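Local coordinates for protein NADP-dependent alcohol dehydrogenase (PDB 2OUI) that probably catalyses the reversible, NADP(H)-dependent interconversion of alcohols with aldehydes or ketones, using a zinc ion held in each subunit of a tetramer, at residues A33-T38 and D144-S149; V81-I86 and A131-L136; M151-F156 and E303-L308; L319-F324 and D343-V348. The protein carries 1 engineered substitution. All blocks are in the same frame, centred on the assembly; numbering follows the deposited sequence.

Contact 1. Residues A33-T38 and D144-S149. With ZN (zinc ion), chain E; NO3 (nitrate ion), chain F.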
# COMPACT_ATOMS: atom_id res chain seq x y z
N ALA A 33 -23.77 21.75 -19.69
CA ALA A 33 -22.82 21.31 -20.72
C ALA A 33 -22.79 19.78 -20.66
O ALA A 33 -22.86 19.19 -19.58
CB ALA A 33 -21.43 21.92 -20.50
N LEU A 34 -22.74 19.16 -21.84
CA LEU A 34 -22.81 17.70 -21.95
C LEU A 34 -21.76 17.21 -22.91
O LEU A 34 -21.41 17.94 -23.83
CB LEU A 34 -24.18 17.28 -22.52
CG LEU A 34 -25.40 17.55 -21.62
CD1 LEU A 34 -26.70 17.27 -22.38
CD2 LEU A 34 -25.35 16.72 -20.31
N ALA A 35 -21.28 15.98 -22.72
CA ALA A 35 -20.38 15.37 -23.71
C ALA A 35 -20.76 13.90 -23.92
O ALA A 35 -21.22 13.25 -22.97
CB ALA A 35 -18.93 15.47 -23.25
N PRO A 36 -20.58 13.37 -25.14
CA PRO A 36 -20.80 11.95 -25.42
C PRO A 36 -19.53 11.12 -25.21
O PRO A 36 -18.42 11.67 -25.20
CB PRO A 36 -21.13 11.94 -26.90
CG PRO A 36 -20.21 13.03 -27.44
CD PRO A 36 -20.17 14.10 -26.35
N CYS A 37 -19.71 9.81 -25.02
CA CYS A 37 -18.60 8.92 -24.68
C CYS A 37 -18.61 7.72 -25.59
O CYS A 37 -19.66 7.22 -25.93
CB CYS A 37 -18.75 8.42 -23.23
SG CYS A 37 -17.25 7.55 -22.66
N THR A 38 -17.42 7.26 -25.96
CA THR A 38 -17.24 6.00 -26.67
C THR A 38 -17.96 4.86 -25.97
O THR A 38 -18.50 3.97 -26.62
CB THR A 38 -15.72 5.68 -26.75
OG1 THR A 38 -15.05 6.81 -27.35
CG2 THR A 38 -15.46 4.47 -27.63
N ASP A 144 -14.86 23.07 -20.05
CA ASP A 144 -13.65 22.45 -19.50
C ASP A 144 -13.98 21.53 -18.32
O ASP A 144 -13.35 20.48 -18.14
CB ASP A 144 -12.64 23.52 -19.06
CG ASP A 144 -12.04 24.28 -20.23
OD1 ASP A 144 -12.30 23.93 -21.40
OD2 ASP A 144 -11.29 25.25 -19.95
N ALA A 145 -14.95 21.93 -17.51
CA ALA A 145 -15.31 21.14 -16.33
C ALA A 145 -15.98 19.81 -16.67
O ALA A 145 -15.87 18.85 -15.90
CB ALA A 145 -16.19 21.95 -15.39
N VAL A 146 -16.70 19.75 -17.80
CA VAL A 146 -17.41 18.51 -18.17
C VAL A 146 -16.43 17.37 -18.49
O VAL A 146 -16.79 16.17 -18.43
CB VAL A 146 -18.46 18.72 -19.29
CG1 VAL A 146 -17.79 18.93 -20.64
CG2 VAL A 146 -19.42 17.54 -19.31
N MET A 147 -15.19 17.74 -18.80
CA MET A 147 -14.12 16.74 -19.00
C MET A 147 -13.71 16.05 -17.72
O MET A 147 -13.13 14.97 -17.76
CB MET A 147 -12.89 17.39 -19.64
CG MET A 147 -13.14 18.05 -21.00
SD MET A 147 -13.66 16.90 -22.29
CE MET A 147 -15.42 17.18 -22.37
N LEU A 148 -14.00 16.68 -16.58
CA LEU A 148 -13.75 16.06 -15.25
C LEU A 148 -14.62 14.83 -14.95
O LEU A 148 -14.19 13.93 -14.26
CB LEU A 148 -13.93 17.11 -14.13
CG LEU A 148 -12.94 18.28 -14.10
CD1 LEU A 148 -13.42 19.38 -13.17
CD2 LEU A 148 -11.52 17.80 -13.73
N SER A 149 -15.84 14.79 -15.48
CA SER A 149 -16.87 13.82 -15.09
C SER A 149 -16.43 12.39 -15.34
O SER A 149 -16.74 11.50 -14.54
CB SER A 149 -18.14 14.06 -15.93
OG SER A 149 -18.63 15.37 -15.70
ZN ZN E . -17.79 7.37 -20.50
N NO3 F . -11.87 7.03 -25.43
O1 NO3 F . -13.14 7.59 -25.64
O2 NO3 F . -10.87 7.80 -24.88
O3 NO3 F . -11.60 5.70 -25.77

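Contact 2. Residues V81-I86 and A131-L136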
# COMPACT_ATOMS: atom_id res chain seq x y z
N VAL A 81 -23.10 22.69 -10.80
CA VAL A 81 -22.37 21.53 -10.27
C VAL A 81 -21.68 20.75 -11.37
O VAL A 81 -22.13 20.75 -12.53
CB VAL A 81 -23.31 20.53 -9.52
CG1 VAL A 81 -23.81 21.13 -8.20
CG2 VAL A 81 -24.53 20.14 -10.40
N ILE A 82 -20.61 20.07 -10.98
CA ILE A 82 -19.92 19.11 -11.81
C ILE A 82 -20.52 17.75 -11.43
O ILE A 82 -20.49 17.34 -10.26
CB ILE A 82 -18.40 19.11 -11.50
CG1 ILE A 82 -17.77 20.47 -11.84
CG2 ILE A 82 -17.69 18.08 -12.33
CD1 ILE A 82 -16.38 20.67 -11.20
N VAL A 83 -21.06 17.05 -12.42
CA VAL A 83 -21.67 15.76 -12.15
C VAL A 83 -20.69 14.64 -12.52
O VAL A 83 -20.30 14.52 -13.69
CB VAL A 83 -22.97 15.58 -12.97
CG1 VAL A 83 -23.70 14.30 -12.53
CG2 VAL A 83 -23.91 16.82 -12.81
N PRO A 84 -20.28 13.81 -11.53
CA PRO A 84 -19.36 12.72 -11.89
C PRO A 84 -20.12 11.62 -12.63
O PRO A 84 -21.30 11.43 -12.38
CB PRO A 84 -18.86 12.20 -10.52
CG PRO A 84 -20.01 12.54 -9.54
CD PRO A 84 -20.64 13.82 -10.10
N ALA A 85 -19.46 10.91 -13.57
CA ALA A 85 -20.14 9.81 -14.27
C ALA A 85 -20.56 8.74 -13.27
O ALA A 85 -21.58 8.07 -13.46
CB ALA A 85 -19.22 9.18 -15.34
N ILE A 86 -19.75 8.58 -12.21
CA ILE A 86 -19.95 7.55 -11.17
C ILE A 86 -20.50 8.25 -9.94
O ILE A 86 -19.90 9.21 -9.43
CB ILE A 86 -18.66 6.73 -10.86
CG1 ILE A 86 -18.46 5.58 -11.88
CG2 ILE A 86 -18.72 6.09 -9.47
CD1 ILE A 86 -18.50 5.98 -13.36
N ALA A 131 -23.26 14.00 -1.40
CA ALA A 131 -22.04 13.22 -1.49
C ALA A 131 -21.52 13.20 -2.93
O ALA A 131 -20.32 13.11 -3.16
CB ALA A 131 -22.31 11.81 -1.03
N ASN A 132 -22.43 13.30 -3.90
CA ASN A 132 -22.09 13.06 -5.29
C ASN A 132 -21.97 14.26 -6.23
O ASN A 132 -21.59 14.08 -7.37
CB ASN A 132 -23.06 12.03 -5.89
CG ASN A 132 -22.77 10.64 -5.38
OD1 ASN A 132 -21.61 10.30 -5.20
ND2 ASN A 132 -23.82 9.86 -5.12
N LEU A 133 -22.28 15.47 -5.76
CA LEU A 133 -22.16 16.66 -6.62
C LEU A 133 -21.15 17.69 -6.06
O LEU A 133 -21.23 18.06 -4.89
CB LEU A 133 -23.53 17.33 -6.78
CG LEU A 133 -24.55 16.49 -7.58
CD1 LEU A 133 -25.91 17.16 -7.57
CD2 LEU A 133 -24.07 16.20 -9.00
N ALA A 134 -20.21 18.12 -6.91
CA ALA A 134 -19.23 19.14 -6.53
C ALA A 134 -19.74 20.45 -7.08
O ALA A 134 -20.24 20.51 -8.20
CB ALA A 134 -17.86 18.82 -7.16
N LEU A 135 -19.62 21.52 -6.30
CA LEU A 135 -19.90 22.84 -6.86
C LEU A 135 -18.91 23.21 -7.97
O LEU A 135 -17.72 22.93 -7.85
CB LEU A 135 -19.90 23.92 -5.75
CG LEU A 135 -21.03 23.84 -4.70
CD1 LEU A 135 -20.84 24.94 -3.65
CD2 LEU A 135 -22.44 23.90 -5.31
N LEU A 136 -19.40 23.82 -9.06
CA LEU A 136 -18.55 24.28 -10.16
C LEU A 136 -17.73 25.51 -9.71
O LEU A 136 -18.32 26.53 -9.40
CB LEU A 136 -19.39 24.65 -11.38
CG LEU A 136 -18.67 25.21 -12.63
CD1 LEU A 136 -17.70 24.20 -13.26
CD2 LEU A 136 -19.69 25.73 -13.66

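Contact 3. Residues M151-F156 and E303-L308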
# COMPACT_ATOMS: atom_id res chain seq x y z
N MET A 151 -13.61 11.89 -18.40
CA MET A 151 -12.32 11.80 -19.12
C MET A 151 -11.11 11.95 -18.21
O MET A 151 -10.23 11.10 -18.19
CB MET A 151 -12.23 12.77 -20.29
CG MET A 151 -13.35 12.59 -21.35
SD MET A 151 -13.26 10.98 -22.18
CE MET A 151 -14.37 9.95 -21.23
N VAL A 152 -11.08 13.03 -17.44
CA VAL A 152 -9.94 13.24 -16.52
C VAL A 152 -9.89 12.15 -15.46
O VAL A 152 -8.83 11.56 -15.22
CB VAL A 152 -10.02 14.57 -15.84
CG1 VAL A 152 -8.86 14.69 -14.85
CG2 VAL A 152 -9.98 15.70 -16.90
N THR A 153 -11.03 11.87 -14.81
CA THR A 153 -11.06 10.89 -13.73
C THR A 153 -10.71 9.47 -14.18
O THR A 153 -9.93 8.79 -13.51
CB THR A 153 -12.35 10.95 -12.88
OG1 THR A 153 -12.26 9.95 -11.86
CG2 THR A 153 -13.60 10.72 -13.75
N THR A 154 -11.22 9.05 -15.33
CA THR A 154 -10.90 7.71 -15.83
C THR A 154 -9.46 7.64 -16.31
O THR A 154 -8.75 6.68 -16.00
CB THR A 154 -11.86 7.31 -16.96
OG1 THR A 154 -13.21 7.39 -16.45
CG2 THR A 154 -11.58 5.89 -17.43
N GLY A 155 -9.02 8.64 -17.07
CA GLY A 155 -7.64 8.71 -17.53
C GLY A 155 -6.65 8.68 -16.37
O GLY A 155 -5.71 7.86 -16.37
N PHE A 156 -6.87 9.55 -15.38
CA PHE A 156 -6.03 9.54 -14.18
C PHE A 156 -6.12 8.22 -13.46
O PHE A 156 -5.10 7.76 -12.92
CB PHE A 156 -6.39 10.67 -13.21
CG PHE A 156 -5.87 12.03 -13.63
CD1 PHE A 156 -5.64 12.32 -14.98
CD2 PHE A 156 -5.62 13.02 -12.68
CE1 PHE A 156 -5.18 13.59 -15.37
CE2 PHE A 156 -5.16 14.29 -13.07
CZ PHE A 156 -4.93 14.56 -14.42
N GLU A 303 -13.78 17.40 -6.86
CA GLU A 303 -13.17 18.60 -6.25
C GLU A 303 -11.65 18.57 -6.35
O GLU A 303 -11.04 19.61 -6.62
CB GLU A 303 -13.60 18.72 -4.79
CG GLU A 303 -15.07 18.96 -4.58
CD GLU A 303 -15.47 18.90 -3.10
OE1 GLU A 303 -14.61 18.57 -2.24
OE2 GLU A 303 -16.66 19.18 -2.81
N LYS A 304 -11.05 17.39 -6.10
CA LYS A 304 -9.59 17.17 -6.19
C LYS A 304 -9.10 17.47 -7.59
O LYS A 304 -8.15 18.24 -7.78
CB LYS A 304 -9.20 15.72 -5.87
CG LYS A 304 -9.69 15.19 -4.54
CD LYS A 304 -8.99 15.83 -3.42
CE LYS A 304 -7.81 15.02 -3.01
NZ LYS A 304 -7.43 15.58 -1.69
N LEU A 305 -9.74 16.84 -8.58
CA LEU A 305 -9.33 16.99 -9.99
C LEU A 305 -9.56 18.44 -10.46
O LEU A 305 -8.70 19.04 -11.11
CB LEU A 305 -10.09 16.00 -10.86
CG LEU A 305 -9.73 14.53 -10.56
CD1 LEU A 305 -10.51 13.62 -11.47
CD2 LEU A 305 -8.23 14.31 -10.75
N ALA A 306 -10.69 19.01 -10.07
CA ALA A 306 -10.99 20.39 -10.43
C ALA A 306 -9.93 21.35 -9.90
O ALA A 306 -9.67 22.41 -10.51
CB ALA A 306 -12.38 20.83 -9.92
N SER A 307 -9.32 21.03 -8.76
CA SER A 307 -8.31 21.92 -8.20
C SER A 307 -7.08 21.97 -9.12
O SER A 307 -6.37 22.97 -9.13
CB SER A 307 -7.92 21.53 -6.78
OG SER A 307 -7.08 20.40 -6.81
N LEU A 308 -6.83 20.91 -9.90
CA LEU A 308 -5.72 20.95 -10.87
C LEU A 308 -5.99 21.94 -11.98
O LEU A 308 -5.06 22.55 -12.51
CB LEU A 308 -5.47 19.57 -11.48
CG LEU A 308 -4.92 18.55 -10.47
CD1 LEU A 308 -4.70 17.17 -11.09
CD2 LEU A 308 -3.61 19.08 -9.90

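Contact 4. Residues L319-F324 and D343-V348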
# COMPACT_ATOMS: atom_id res chain seq x y z
N LEU A 319 -8.82 18.91 -25.20
CA LEU A 319 -9.62 17.74 -25.54
C LEU A 319 -10.80 18.08 -26.43
O LEU A 319 -11.36 17.20 -27.08
CB LEU A 319 -10.17 17.07 -24.27
CG LEU A 319 -9.16 16.48 -23.29
CD1 LEU A 319 -9.86 15.94 -22.03
CD2 LEU A 319 -8.35 15.39 -23.97
N ILE A 320 -11.21 19.34 -26.42
CA ILE A 320 -12.47 19.74 -27.07
C ILE A 320 -12.22 20.09 -28.53
O ILE A 320 -11.57 21.10 -28.85
CB ILE A 320 -13.10 20.93 -26.35
CG1 ILE A 320 -13.39 20.60 -24.88
CG2 ILE A 320 -14.40 21.39 -27.07
CD1 ILE A 320 -13.76 21.82 -24.04
N THR A 321 -12.78 19.28 -29.42
CA THR A 321 -12.58 19.51 -30.86
C THR A 321 -13.82 20.01 -31.59
O THR A 321 -13.72 20.57 -32.67
CB THR A 321 -12.11 18.23 -31.56
OG1 THR A 321 -12.98 17.15 -31.20
CG2 THR A 321 -10.67 17.90 -31.13
N HIS A 322 -14.99 19.77 -31.01
CA HIS A 322 -16.26 20.08 -31.65
C HIS A 322 -17.17 20.69 -30.60
O HIS A 322 -17.29 20.15 -29.50
CB HIS A 322 -16.92 18.80 -32.16
CG HIS A 322 -16.20 18.14 -33.29
ND1 HIS A 322 -15.06 17.39 -33.12
CD2 HIS A 322 -16.49 18.10 -34.62
CE1 HIS A 322 -14.66 16.93 -34.30
NE2 HIS A 322 -15.51 17.35 -35.22
N ARG A 323 -17.81 21.80 -30.94
CA ARG A 323 -18.69 22.51 -30.02
C ARG A 323 -20.08 22.70 -30.64
O ARG A 323 -20.18 23.18 -31.78
CB ARG A 323 -18.09 23.86 -29.65
CG ARG A 323 -16.80 23.77 -28.83
CD ARG A 323 -16.16 25.14 -28.64
NE ARG A 323 -14.77 25.03 -28.17
CZ ARG A 323 -14.40 25.04 -26.89
NH1 ARG A 323 -15.32 25.15 -25.92
NH2 ARG A 323 -13.12 24.93 -26.57
N PHE A 324 -21.13 22.34 -29.90
CA PHE A 324 -22.53 22.44 -30.36
C PHE A 324 -23.32 23.29 -29.35
O PHE A 324 -22.92 23.45 -28.20
CB PHE A 324 -23.18 21.04 -30.38
CG PHE A 324 -22.60 20.10 -31.40
CD1 PHE A 324 -21.63 19.18 -31.04
CD2 PHE A 324 -23.07 20.09 -32.71
CE1 PHE A 324 -21.07 18.29 -31.98
CE2 PHE A 324 -22.54 19.21 -33.66
CZ PHE A 324 -21.54 18.31 -33.30
N ASP A 343 -10.57 14.49 -37.18
CA ASP A 343 -10.74 15.74 -36.46
C ASP A 343 -11.06 15.58 -34.96
O ASP A 343 -10.89 16.52 -34.18
CB ASP A 343 -11.97 16.40 -37.13
CG ASP A 343 -11.95 17.92 -37.06
OD1 ASP A 343 -11.62 18.50 -35.99
OD2 ASP A 343 -12.31 18.55 -38.08
N LEU A 344 -11.50 14.39 -34.56
CA LEU A 344 -12.20 14.20 -33.29
C LEU A 344 -11.30 13.82 -32.12
O LEU A 344 -10.44 12.96 -32.25
CB LEU A 344 -13.30 13.12 -33.44
CG LEU A 344 -14.06 12.70 -32.17
CD1 LEU A 344 -15.09 13.74 -31.84
CD2 LEU A 344 -14.74 11.35 -32.34
N ILE A 345 -11.53 14.50 -30.99
CA ILE A 345 -11.15 13.98 -29.68
C ILE A 345 -12.45 13.94 -28.86
O ILE A 345 -13.00 12.87 -28.64
CB ILE A 345 -10.03 14.84 -28.99
CG1 ILE A 345 -8.77 14.86 -29.87
CG2 ILE A 345 -9.75 14.30 -27.56
CD1 ILE A 345 -7.65 15.78 -29.37
N LYS A 346 -12.98 15.10 -28.48
CA LYS A 346 -14.19 15.10 -27.64
C LYS A 346 -15.11 16.27 -28.04
O LYS A 346 -14.65 17.40 -28.13
CB LYS A 346 -13.74 15.22 -26.18
CG LYS A 346 -14.76 14.86 -25.16
CD LYS A 346 -14.96 13.37 -25.03
CE LYS A 346 -15.94 13.16 -23.89
NZ LYS A 346 -16.25 11.72 -23.66
N PRO A 347 -16.39 15.99 -28.35
CA PRO A 347 -17.35 17.07 -28.55
C PRO A 347 -17.98 17.50 -27.22
O PRO A 347 -18.03 16.73 -26.25
CB PRO A 347 -18.43 16.43 -29.43
CG PRO A 347 -18.02 14.97 -29.63
CD PRO A 347 -17.01 14.67 -28.56
N VAL A 348 -18.43 18.74 -27.18
CA VAL A 348 -19.20 19.24 -26.05
C VAL A 348 -20.41 19.99 -26.55
O VAL A 348 -20.38 20.63 -27.61
CB VAL A 348 -18.41 20.15 -25.08
CG1 VAL A 348 -17.44 19.35 -24.27
CG2 VAL A 348 -17.71 21.29 -25.81
O HOH W 1 -10.90 20.99 -34.08

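Contact 1. Residues A33-T38 and D144-S149
The first bond of the Met147 side chain leads away from 33-38, yet its end touches Ala35. Bends at chi2 (-63°) and chi3 (101°) fold the chain back, and Met147 CE stops 4.0 Å from Ala35 CB. Val146 takes the direct route. Val146 CG2 lies anti to the backbone N and points at the chain of 33-38, 3.8 Å from Ala33 O and 4.2 Å from Ala35 N. The contact is small, buried and apolar, with two methyl-ended side chains set against an alanine-rich chain. The polar work is done further along 33-38. Cys37 SG binds the zinc ion at 2.2 Å, and His59 and Asp150 are the other protein ligands. Cys37 is also the N-cap of helix 38-46. Thr38 OG1 donates a 2.7 Å hydrogen bond to O1 of a nitrate ion, which Val178 N also holds. This anion probably comes from the crystallisation liquor. The contact sets the chain leading into a zinc ligand against the chain leading into the helix that carries Asp150. Around it, Val62 of strand 61-68 and Val348 of strand 346-350 both touch Val146, while Leu34 and Pro36 pack on helix 329-339.

Contact 2. Residues V81-I86 and A131-L136
Ile82 N donates to Ala134 O at 2.8 Å, with an N-H...O angle of 160°. The return bond, Ala134 N to Ile82 O, is weak at 3.5 Å. Ala134 O also receives a CA-H...O contact from Val81 CA at 3.1 Å, so two groups of 81-86 converge on this one oxygen. Asn132 is tied elsewhere by its side chain: OD1 accepts from Trp90 NE1, and ND2 gives to Asn127 O and Pro88 O. The two strands are antiparallel. Ile82 and Ala134 form the hydrogen-bonded pair, and Val81 and Leu135 the non-hydrogen-bonded pair. Strand 134-135 thus adds a short edge to strand 80-83 in the GroES-like domain, and strand 61-68 lies on the other side of 80-83. Packing differs on the two faces. On one, Ile82 CB meets Ala134 CB, and Ile82 CG1 lies 4.0 Å from Leu136 CD1, these side chains crossing at about a right angle. Met302 of helix 298-310 touches both Ile82 and Ala134. On the other, Leu133 runs side by side with Val83, pointing the same way. Leu133 CD2 sits 3.9 Å from Val83 CG2, and Leu133 CB is 4.1 Å from Val81 CG1. Ile65 of strand 61-68 touches both Val81 and Leu133.

Contact 3. Residues M151-F156 and E303-L308
Leu305 inserts between Thr153, Val152 and Phe156 where two helices pack steeply across each other, their short axes 100° apart and 10.6 Å from each other. Helix 148-161 carries the zinc ligand Asp150 in its first turn, and helix 298-310 lies in the sequence range of the Rossmann-type zinc-binding dehydrogenase family. The two methyls of Leu305 divide the work. Leu305 CD1 presses on Thr153 CB at 3.5 Å and also meets Val152 CG1 at 3.9 Å. Leu305 CD2 approaches Phe156 CD2 obliquely at 3.5 Å. One turn on, Leu308 CD1 comes at the edge of the Phe156 ring, near its plane, 3.5 Å from Phe156 CE2. The ring is held by its own helix as well. Val152 CG1, placed anti to the backbone N (chi1 177°), sits 3.8 Å above the ring plane, over its centre. Val152 therefore serves two partners, the ring and Leu305. In the second shell, Leu148 touches Leu305 and Met181 touches Val152. Leu166 of a neighbouring subunit packs on Phe156, and Asp168 of that subunit forms a salt bridge with Lys304. Thr153 turns its hydroxyl to other partners, with OG1 hydrogen-bonded to Thr295 OG1 and Arg301 NE.

Contact 4. Residues L319-F324 and D343-V348
Thr321 OG1 is held by two groups, one across the contact and one from the next residue. Ile345 N donates to Thr321 OG1 at 3.0 Å in a nearly straight bond (177°), and His322 ND1 lies 2.8 Å from Thr321 OG1 in a hydrogen bond whose donor may be either group. A chi1 of 50° places the oxygen where it can meet both nitrogens. OG1 lies in the plane of the imidazole, which should fix the rotation of the ring. Leu344 CA meets the same ring at its edge, near CE1. Three backbone bonds join the strands. Lys346 O accepts from Thr321 N at 2.9 Å, while Val348 bonds on both sides, its N to His322 O and its O to Phe324 N. The strands are parallel, as expected of the beta-alpha-beta unit made by strand 320-325, helix 329-339 and strand 346-350. The register slips by one residue between Ile320 and His322, a beta bulge, and His322 N is left buried without a partner. His322 CB packs on Pro347 CB at 3.9 Å, and Phe324 CE1 lies 4.1 Å from Pro347 CB. Leu336 of the connecting helix touches His322. Lys346 sends its amine elsewhere, to Pro36 O and a salt bridge with Glu60.

Overall arrangement
Contact 1 touches the other three, its centre 12 Å from those of contacts 2 and 3 and 10 Å from that of contact 4. Ser149 OG joins it to contact 2 through a probable hydrogen bond of 2.7 Å to Val83 O. Contacts 1 and 3 share helix 148-161, and Met147 O and Val152 N make a probable hydrogen bond of 2.8 Å. Pro36 O and Lys346 NZ, 2.7 Å apart, tie contact 1 to contact 4. Contacts 2 and 4 do not touch, with nearest atoms about 9 Å apart. The zinc ion is bound in contact 1, about 6 Å from the side chain of Lys346 and about 9 Å from that of Thr153.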